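Local structure of PDZ domain protein (4L8N) at residues D17-K22 with K28-S33; C286-Y291 with R296-K301; I312-D317 with C429-K434. The protein is of unknown function but binds magnesium and carries PDZ domains at both ends with a DUF4136 domain, consistent with a role in peptide or protein recognition. All blocks are in the same frame, centred on the assembly; numbering follows the deposited sequence.

Interaction 1 of 3, residues D17-K22 with K28-S33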
loop_
_atom_site.group_PDB
_atom_site.type_symbol
_atom_site.label_atom_id
_atom_site.label_comp_id
_atom_site.label_asym_id
_atom_site.label_seq_id
_atom_site.Cartn_x
_atom_site.Cartn_y
_atom_site.Cartn_z
ATOM N N ASP A 17 13.693 22.739 -6.610
ATOM C CA ASP A 17 13.784 22.345 -5.212
ATOM C C ASP A 17 15.217 22.372 -4.769
ATOM O O ASP A 17 16.104 22.191 -5.598
ATOM C CB ASP A 17 13.304 20.896 -5.060
ATOM C CG ASP A 17 11.824 20.643 -4.903
ATOM O OD1 ASP A 17 11.083 21.606 -4.580
ATOM O OD2 ASP A 17 11.415 19.472 -5.028
ATOM N N ILE A 18 15.468 22.487 -3.467
ATOM C CA ILE A 18 16.806 22.217 -2.950
ATOM C C ILE A 18 16.659 20.741 -2.545
ATOM O O ILE A 18 15.937 20.436 -1.589
ATOM C CB ILE A 18 17.331 23.194 -1.856
ATOM C CG1 ILE A 18 17.759 24.528 -2.494
ATOM C CG2 ILE A 18 18.521 22.595 -1.090
ATOM C CD1 ILE A 18 16.767 25.593 -2.398
ATOM N N SER A 19 17.186 19.832 -3.397
ATOM C CA SER A 19 17.080 18.374 -3.274
ATOM C C SER A 19 17.499 17.839 -1.920
ATOM O O SER A 19 18.555 18.188 -1.388
ATOM C CB SER A 19 17.889 17.672 -4.354
ATOM O OG SER A 19 17.937 16.268 -4.160
ATOM N N GLN A 20 16.630 16.974 -1.385
ATOM C CA GLN A 20 16.796 16.267 -0.122
ATOM C C GLN A 20 17.123 14.797 -0.410
ATOM O O GLN A 20 17.453 14.055 0.515
ATOM C CB GLN A 20 15.550 16.426 0.781
ATOM C CG GLN A 20 15.323 17.854 1.337
ATOM C CD GLN A 20 16.571 18.507 1.918
ATOM O OE1 GLN A 20 17.015 19.570 1.459
ATOM N NE2 GLN A 20 17.189 17.871 2.916
ATOM N N SER A 21 17.104 14.404 -1.707
ATOM C CA SER A 21 17.438 13.058 -2.184
ATOM C C SER A 21 18.920 12.806 -2.059
ATOM O O SER A 21 19.712 13.642 -2.477
ATOM C CB SER A 21 16.997 12.878 -3.637
ATOM O OG SER A 21 17.658 11.778 -4.243
ATOM N N LYS A 22 19.296 11.650 -1.512
ATOM C CA LYS A 22 20.700 11.260 -1.310
ATOM C C LYS A 22 21.359 10.782 -2.601
ATOM O O LYS A 22 22.589 10.770 -2.680
ATOM C CB LYS A 22 20.823 10.138 -0.240
ATOM C CG LYS A 22 20.147 10.414 1.114
ATOM C CD LYS A 22 20.881 11.453 1.993
ATOM C CE LYS A 22 20.012 11.988 3.115
ATOM N NZ LYS A 22 20.651 13.131 3.825
ATOM N N LYS A 28 21.514 20.606 -3.489
ATOM C CA LYS A 28 21.764 21.400 -4.699
ATOM C C LYS A 28 20.431 21.707 -5.352
ATOM O O LYS A 28 19.500 20.930 -5.131
ATOM C CB LYS A 28 22.670 20.628 -5.682
ATOM C CG LYS A 28 24.068 20.327 -5.166
ATOM C CD LYS A 28 24.812 19.462 -6.148
ATOM C CE LYS A 28 26.176 19.070 -5.655
ATOM N NZ LYS A 28 26.749 17.979 -6.484
ATOM N N PRO A 29 20.269 22.778 -6.168
ATOM C CA PRO A 29 18.974 22.974 -6.841
ATOM C C PRO A 29 18.744 21.922 -7.939
ATOM O O PRO A 29 19.652 21.636 -8.719
ATOM C CB PRO A 29 19.072 24.394 -7.429
ATOM C CG PRO A 29 20.362 24.964 -6.939
ATOM C CD PRO A 29 21.241 23.817 -6.569
ATOM N N VAL A 30 17.546 21.314 -7.961
ATOM C CA VAL A 30 17.113 20.316 -8.945
ATOM C C VAL A 30 15.876 20.890 -9.614
ATOM O O VAL A 30 14.901 21.201 -8.924
ATOM C CB VAL A 30 16.853 18.882 -8.353
ATOM C CG1 VAL A 30 16.122 17.978 -9.353
ATOM C CG2 VAL A 30 18.152 18.225 -7.891
ATOM N N ILE A 31 15.913 21.012 -10.947
ATOM C CA ILE A 31 14.832 21.567 -11.756
ATOM C C ILE A 31 13.650 20.609 -11.792
ATOM O O ILE A 31 13.814 19.465 -12.197
ATOM C CB ILE A 31 15.340 21.884 -13.190
ATOM C CG1 ILE A 31 16.720 22.571 -13.217
ATOM C CG2 ILE A 31 14.285 22.544 -14.053
ATOM C CD1 ILE A 31 16.820 23.920 -12.839
ATOM N N LYS A 32 12.448 21.113 -11.443
ATOM C CA LYS A 32 11.194 20.363 -11.405
ATOM C C LYS A 32 10.349 20.551 -12.674
ATOM O O LYS A 32 9.641 19.620 -13.099
ATOM C CB LYS A 32 10.353 20.816 -10.206
ATOM C CG LYS A 32 10.858 20.366 -8.847
ATOM C CD LYS A 32 9.781 20.563 -7.783
ATOM C CE LYS A 32 9.449 22.012 -7.489
ATOM N NZ LYS A 32 8.165 22.121 -6.751
ATOM N N SER A 33 10.320 21.781 -13.202
ATOM C CA SER A 33 9.528 22.090 -14.384
ATOM C C SER A 33 10.106 23.268 -15.112
ATOM O O SER A 33 10.673 24.157 -14.490
ATOM C CB SER A 33 8.070 22.368 -14.019
ATOM O OG SER A 33 7.939 23.704 -13.562
#

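Interaction 2 of 3, residues C286-Y291 with R296-K301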
loop_
_atom_site.group_PDB
_atom_site.type_symbol
_atom_site.label_atom_id
_atom_site.label_comp_id
_atom_site.label_asym_id
_atom_site.label_seq_id
_atom_site.Cartn_x
_atom_site.Cartn_y
_atom_site.Cartn_z
ATOM N N CYS A 286 8.359 6.620 -14.076
ATOM C CA CYS A 286 9.755 6.994 -14.327
ATOM C C CYS A 286 10.045 8.476 -14.118
ATOM O O CYS A 286 11.225 8.855 -14.142
ATOM C CB CYS A 286 10.196 6.537 -15.706
ATOM S SG CYS A 286 10.266 4.739 -15.868
HETATM N N MSE A 287 9.019 9.309 -13.842
HETATM C CA MSE A 287 9.265 10.733 -13.547
HETATM C C MSE A 287 10.058 10.865 -12.236
HETATM O O MSE A 287 10.674 11.906 -11.986
HETATM C CB MSE A 287 7.958 11.524 -13.484
HETATM C CG MSE A 287 7.566 12.085 -14.837
HETATM SE SE MSE A 287 5.873 13.045 -14.859
HETATM C CE MSE A 287 6.420 14.497 -13.913
ATOM N N GLN A 288 10.064 9.785 -11.407
ATOM C CA GLN A 288 10.825 9.793 -10.170
ATOM C C GLN A 288 12.195 9.146 -10.341
ATOM O O GLN A 288 12.896 8.989 -9.351
ATOM C CB GLN A 288 10.048 9.195 -9.002
ATOM C CG GLN A 288 8.965 10.154 -8.530
ATOM C CD GLN A 288 8.637 9.963 -7.098
ATOM O OE1 GLN A 288 8.942 10.808 -6.252
ATOM N NE2 GLN A 288 8.035 8.824 -6.803
ATOM N N TYR A 289 12.617 8.834 -11.589
ATOM C CA TYR A 289 13.980 8.372 -11.853
ATOM C C TYR A 289 14.722 9.469 -12.634
ATOM O O TYR A 289 14.272 9.814 -13.733
ATOM C CB TYR A 289 14.063 7.008 -12.580
ATOM C CG TYR A 289 15.487 6.493 -12.543
ATOM C CD1 TYR A 289 16.008 5.916 -11.383
ATOM C CD2 TYR A 289 16.376 6.754 -13.594
ATOM C CE1 TYR A 289 17.353 5.539 -11.298
ATOM C CE2 TYR A 289 17.727 6.387 -13.514
ATOM C CZ TYR A 289 18.206 5.770 -12.366
ATOM O OH TYR A 289 19.530 5.393 -12.264
ATOM N N PRO A 290 15.822 10.079 -12.120
ATOM C CA PRO A 290 16.559 9.790 -10.880
ATOM C C PRO A 290 16.123 10.577 -9.636
ATOM O O PRO A 290 16.672 10.348 -8.557
ATOM C CB PRO A 290 17.983 10.188 -11.265
ATOM C CG PRO A 290 17.806 11.329 -12.204
ATOM C CD PRO A 290 16.506 11.127 -12.905
ATOM N N TYR A 291 15.156 11.500 -9.770
ATOM C CA TYR A 291 14.760 12.328 -8.646
ATOM C C TYR A 291 13.472 11.816 -7.993
ATOM O O TYR A 291 12.376 12.073 -8.481
ATOM C CB TYR A 291 14.638 13.788 -9.095
ATOM C CG TYR A 291 14.358 14.765 -7.974
ATOM C CD1 TYR A 291 15.163 14.805 -6.839
ATOM C CD2 TYR A 291 13.316 15.686 -8.070
ATOM C CE1 TYR A 291 14.914 15.708 -5.809
ATOM C CE2 TYR A 291 13.062 16.599 -7.049
ATOM C CZ TYR A 291 13.864 16.610 -5.920
ATOM O OH TYR A 291 13.618 17.530 -4.926
ATOM N N ARG A 296 5.474 6.744 -1.293
ATOM C CA ARG A 296 4.267 5.909 -1.302
ATOM C C ARG A 296 3.094 6.355 -2.192
ATOM O O ARG A 296 2.462 5.468 -2.772
ATOM C CB ARG A 296 3.746 5.684 0.127
ATOM C CG ARG A 296 3.428 4.212 0.380
ATOM C CD ARG A 296 3.037 3.912 1.812
ATOM N NE ARG A 296 1.750 4.511 2.183
ATOM C CZ ARG A 296 0.570 3.921 2.019
ATOM N NH1 ARG A 296 0.492 2.713 1.473
ATOM N NH2 ARG A 296 -0.544 4.539 2.394
ATOM N N ASN A 297 2.712 7.627 -2.236
ATOM C CA ASN A 297 1.548 7.997 -3.072
ATOM C C ASN A 297 1.936 9.228 -3.816
ATOM O O ASN A 297 2.066 10.280 -3.173
ATOM C CB ASN A 297 0.267 8.218 -2.233
ATOM C CG ASN A 297 -0.287 6.998 -1.524
ATOM O OD1 ASN A 297 -0.348 6.955 -0.292
ATOM N ND2 ASN A 297 -0.742 5.988 -2.268
ATOM N N VAL A 298 2.203 9.103 -5.146
ATOM C CA VAL A 298 2.740 10.211 -5.934
ATOM C C VAL A 298 1.666 11.218 -6.391
ATOM O O VAL A 298 0.832 10.909 -7.260
ATOM C CB VAL A 298 3.619 9.781 -7.151
ATOM C CG1 VAL A 298 4.489 10.944 -7.627
ATOM C CG2 VAL A 298 4.474 8.558 -6.839
ATOM N N PRO A 299 1.816 12.481 -5.921
ATOM C CA PRO A 299 0.931 13.556 -6.383
ATOM C C PRO A 299 1.415 14.207 -7.701
ATOM O O PRO A 299 2.576 14.649 -7.797
ATOM C CB PRO A 299 0.996 14.552 -5.221
ATOM C CG PRO A 299 2.356 14.418 -4.681
ATOM C CD PRO A 299 2.794 12.993 -4.936
ATOM N N PHE A 300 0.513 14.294 -8.708
ATOM C CA PHE A 300 0.754 14.940 -10.004
ATOM C C PHE A 300 -0.214 16.079 -10.257
ATOM O O PHE A 300 -1.369 16.016 -9.834
ATOM C CB PHE A 300 0.621 13.959 -11.169
ATOM C CG PHE A 300 1.555 12.780 -11.164
ATOM C CD1 PHE A 300 1.235 11.623 -10.464
ATOM C CD2 PHE A 300 2.734 12.805 -11.904
ATOM C CE1 PHE A 300 2.098 10.523 -10.480
ATOM C CE2 PHE A 300 3.576 11.702 -11.940
ATOM C CZ PHE A 300 3.256 10.567 -11.224
ATOM N N LYS A 301 0.246 17.087 -11.016
ATOM C CA LYS A 301 -0.507 18.248 -11.451
ATOM C C LYS A 301 -0.327 18.436 -12.972
ATOM O O LYS A 301 0.805 18.563 -13.453
ATOM C CB LYS A 301 -0.081 19.506 -10.677
ATOM C CG LYS A 301 -1.145 20.599 -10.717
ATOM C CD LYS A 301 -0.598 21.951 -10.312
ATOM C CE LYS A 301 -1.401 23.083 -10.906
ATOM N NZ LYS A 301 -1.051 24.389 -10.287
#

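Interaction 3 of 3, residues I312-D317 with C429-K434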
loop_
_atom_site.group_PDB
_atom_site.type_symbol
_atom_site.label_atom_id
_atom_site.label_comp_id
_atom_site.label_asym_id
_atom_site.label_seq_id
_atom_site.Cartn_x
_atom_site.Cartn_y
_atom_site.Cartn_z
ATOM N N ILE A 312 0.852 41.237 -27.257
ATOM C CA ILE A 312 0.479 42.485 -26.581
ATOM C C ILE A 312 0.342 42.242 -25.073
ATOM O O ILE A 312 -0.257 41.249 -24.641
ATOM C CB ILE A 312 -0.841 43.112 -27.172
ATOM C CG1 ILE A 312 -0.714 43.451 -28.671
ATOM C CG2 ILE A 312 -1.311 44.356 -26.389
ATOM C CD1 ILE A 312 -2.070 43.429 -29.462
ATOM N N SER A 313 0.896 43.175 -24.289
ATOM C CA SER A 313 0.770 43.258 -22.843
ATOM C C SER A 313 -0.085 44.511 -22.536
ATOM O O SER A 313 0.068 45.534 -23.205
ATOM C CB SER A 313 2.140 43.287 -22.188
ATOM O OG SER A 313 2.751 42.014 -22.328
ATOM N N TYR A 314 -1.044 44.401 -21.612
ATOM C CA TYR A 314 -2.001 45.473 -21.296
ATOM C C TYR A 314 -1.731 46.058 -19.907
ATOM O O TYR A 314 -1.167 45.356 -19.061
ATOM C CB TYR A 314 -3.453 44.926 -21.375
ATOM C CG TYR A 314 -3.810 44.258 -22.690
ATOM C CD1 TYR A 314 -3.589 42.900 -22.889
ATOM C CD2 TYR A 314 -4.366 44.984 -23.736
ATOM C CE1 TYR A 314 -3.892 42.286 -24.103
ATOM C CE2 TYR A 314 -4.682 44.379 -24.950
ATOM C CZ TYR A 314 -4.458 43.025 -25.126
ATOM O OH TYR A 314 -4.784 42.415 -26.317
ATOM N N ASP A 315 -2.137 47.329 -19.663
ATOM C CA ASP A 315 -1.953 47.996 -18.361
ATOM C C ASP A 315 -2.977 47.464 -17.362
ATOM O O ASP A 315 -4.170 47.578 -17.607
ATOM C CB ASP A 315 -2.080 49.533 -18.508
ATOM C CG ASP A 315 -1.425 50.405 -17.435
ATOM O OD1 ASP A 315 -1.453 50.015 -16.245
ATOM O OD2 ASP A 315 -0.965 51.525 -17.777
ATOM N N ILE A 316 -2.515 46.900 -16.233
ATOM C CA ILE A 316 -3.353 46.343 -15.151
ATOM C C ILE A 316 -4.460 47.347 -14.703
ATOM O O ILE A 316 -5.539 46.917 -14.291
ATOM C CB ILE A 316 -2.466 45.863 -13.953
ATOM C CG1 ILE A 316 -3.281 45.059 -12.897
ATOM C CG2 ILE A 316 -1.612 46.994 -13.338
ATOM C CD1 ILE A 316 -2.454 44.334 -11.778
ATOM N N ASP A 317 -4.196 48.662 -14.820
ATOM C CA ASP A 317 -5.132 49.719 -14.434
ATOM C C ASP A 317 -5.910 50.195 -15.687
ATOM O O ASP A 317 -7.085 49.835 -15.807
ATOM C CB ASP A 317 -4.393 50.868 -13.709
ATOM C CG ASP A 317 -3.366 50.405 -12.677
ATOM O OD1 ASP A 317 -3.754 49.668 -11.733
ATOM O OD2 ASP A 317 -2.175 50.771 -12.817
ATOM N N CYS A 429 -7.911 38.395 -36.252
ATOM C CA CYS A 429 -8.576 39.385 -35.396
ATOM C C CYS A 429 -8.249 40.786 -35.856
ATOM O O CYS A 429 -7.118 41.064 -36.254
ATOM C CB CYS A 429 -8.191 39.176 -33.932
ATOM S SG CYS A 429 -8.247 37.440 -33.385
ATOM N N THR A 430 -9.249 41.668 -35.807
ATOM C CA THR A 430 -9.119 43.063 -36.213
ATOM C C THR A 430 -8.818 43.898 -34.992
ATOM O O THR A 430 -9.578 43.882 -34.026
ATOM C CB THR A 430 -10.394 43.531 -36.946
ATOM O OG1 THR A 430 -10.543 42.781 -38.154
ATOM C CG2 THR A 430 -10.377 45.009 -37.268
ATOM N N PHE A 431 -7.707 44.626 -35.040
ATOM C CA PHE A 431 -7.306 45.525 -33.965
ATOM C C PHE A 431 -7.347 46.973 -34.475
ATOM O O PHE A 431 -6.655 47.317 -35.440
ATOM C CB PHE A 431 -5.924 45.153 -33.405
ATOM C CG PHE A 431 -5.881 43.989 -32.434
ATOM C CD1 PHE A 431 -5.831 42.674 -32.897
ATOM C CD2 PHE A 431 -5.830 44.208 -31.061
ATOM C CE1 PHE A 431 -5.738 41.603 -32.001
ATOM C CE2 PHE A 431 -5.731 43.135 -30.170
ATOM C CZ PHE A 431 -5.685 41.844 -30.647
ATOM N N ASN A 432 -8.230 47.785 -33.862
ATOM C CA ASN A 432 -8.432 49.206 -34.154
ATOM C C ASN A 432 -7.689 50.005 -33.116
ATOM O O ASN A 432 -8.106 50.038 -31.955
ATOM C CB ASN A 432 -9.922 49.567 -34.155
ATOM C CG ASN A 432 -10.660 49.044 -35.341
ATOM O OD1 ASN A 432 -11.222 47.944 -35.321
ATOM N ND2 ASN A 432 -10.660 49.823 -36.406
ATOM N N ILE A 433 -6.551 50.588 -33.505
ATOM C CA ILE A 433 -5.732 51.344 -32.564
ATOM C C ILE A 433 -5.738 52.855 -32.909
ATOM O O ILE A 433 -6.221 53.263 -33.974
ATOM C CB ILE A 433 -4.282 50.761 -32.442
ATOM C CG1 ILE A 433 -3.463 50.921 -33.743
ATOM C CG2 ILE A 433 -4.297 49.300 -31.959
ATOM C CD1 ILE A 433 -2.123 51.503 -33.555
ATOM N N LYS A 434 -5.229 53.671 -31.971
ATOM C CA LYS A 434 -5.103 55.116 -32.103
ATOM C C LYS A 434 -3.833 55.580 -31.394
ATOM O O LYS A 434 -3.753 55.495 -30.164
ATOM C CB LYS A 434 -6.345 55.833 -31.544
#

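Interaction 1 of 3, residues D17-K22 with K28-S33
Asp17 lays its carboxylate against the methylene chain of Lys32 more closely than against its charge: Asp17 OD2 is 3.4 Å from Lys32 CD, while the salt bridge from Asp17 OD1 to Lys32 NZ is long, at 3.7 Å. The two side chains cross at about a right angle, and a bend in the lysine (chi3 -67°) carries its CE over to OD1. OD2 has stronger partners in Tyr291 OH and Lys293 NZ, so a short acidic side chain suits a spot flanked by several donors. With an alanine in place of Lys32, the carboxylate would probably lose its aliphatic cover and one of its balancing charges.

The backbones belong to the hairpin of strands 8-18 and 29-34 in the antiparallel sheet of the PDZ domain. Asp17 and Val30 form a hydrogen-bonded pair, with Val30 N 2.9 Å from Asp17 O and Asp17 N returning the bond to Val30 O. Ile18 and Pro29 form the non-hydrogen-bonded pair beside it, where a proline, with no N-H to give, costs the pairing with strand 8-18 no bond. Pro29 CA lies 3.2 Å from Asp17 O in a CA-H...O contact. Farther on, Lys32 and Ser33 both face Thr15 in a classic beta bulge. Towards the turn, Ser19 N donates to Lys28 O (3.1 Å), Ser19 CB packs 3.6 Å from Val30 CG2, and Ser19 OG, bonded also to Trp24 O, accepts from Ser21 N in an ST turn.

Interaction 2 of 3, residues C286-Y291 with R296-K301
The loop that follows helix 274-285 folds back over strand 298-309 of the large mixed sheet, setting Met287 against Phe300 and Gln288 against Val298. Gln288 and Val298, the closest pair of backbones, still lie 9.1 Å apart between their CA atoms, and no hydrogen bond crosses the gap, so side chains alone fill it.

Met287, present as selenomethionine, forms a Met-aromatic contact with Phe300. Its SE sits 3.9 Å from Phe300 CE2 and 5.2 Å from the ring centroid, 82° off the ring normal, and therefore meets the rim near the plane of the ring and not its pi face. There the weakly positive ring hydrogens can face the polarisable selenium. A phenylalanine suits this place because its ring reaches the loop from a CB bond that does not itself point there, with CG beside the backbone N (chi1 -60°). The same ring meets that of Phe127 with their planes about 15° apart, and Ile456 touches both Met287 and Phe300.

Gln288 and Val298 approach from opposite directions. The glutamine is extended beyond CG, and its NE2 comes to 3.6 Å from Val298 CG2, a van der Waals contact made in passing, since the hydrogen bonding of NE2 is met by a residue next to the segments. Its OE1 is held by the backbone N atoms of Lys293 and Tyr294, which helps to fix the rotation of the amide. A glutamine can thus tie down the loop through its amide while its flank rests on a branched apolar residue, and Val298 also packs on Phe131 and Ile456 within the sheet. The arrangement is that of an irregular helix-to-strand connection lying over the strand it leads into, with a Met-aromatic contact at a ring edge.

Interaction 3 of 3, residues I312-D317 with C429-K434
Phe431 receives Ile312 and Tyr314 from two directions, and both converge on its CE2 corner. Ile312 and Phe431 come from opposite directions, the CD1 methyl of the isoleucine reaching the ring obliquely: Ile312 CD1 lies 3.7 Å from Phe431 CE2 and 4.1 Å from Phe431 CZ. The isoleucine gets that far because its outer methyl is swung out in an extended shape (chi2 153°), which is needed where the backbones stay 11.2 Å apart between the CA atoms of Ile312 and Phe431.

Tyr314 crosses Phe431 at about a right angle. Its OH comes to the ring edge, near the ring plane, 4.0 Å from Phe431 CE2. This is packing, since the polar partner of the hydroxyl is Tyr413 OH. That hydrogen bond satisfies the buried hydroxyl beside the aromatic edge. The Tyr413 ring also meets Phe431 edge-to-face.

Ile312 does double duty. While CD1 reaches across to Phe431, its other branch, CG2, lies 3.6 Å above one face of the Tyr314 ring, offset toward the rim. Isoleucine suits this place because its short branch serves one ring and its longer branch the other.

The contact bridges two sheets, probably those of the C-terminal PDZ domain. Strand 312-315 runs between strands 104-105 and 322-325, while strand 429-435 runs between strands 341-345 and 438-456, whose Ile345 and Ile444 pack on Phe431.

How the interactions relate
Interactions 1 and 2 are neighbours, their centres 13 Å apart, and Tyr291 joins them: its OH lies 2.9 Å from Asp17 OD2, a probable hydrogen bond, and its CD2 packs 3.8 Å from Val30 CG1. The loop leaving helix 274-285 thus meets the N-terminal PDZ hairpin as well as the sheet beneath it. Interaction 3 stands apart, its centre 40 Å from that of interaction 1 and 42 Å from that of interaction 2, with nearest atoms about 21 and 20 Å away, respectively. It is tied to interaction 2 through the chain, as strand 312-315 follows strand 298-309, and strand 429-435 shares a sheet with strand 298-309. All three lie away from the magnesium-binding residues Glu239 and Asp270.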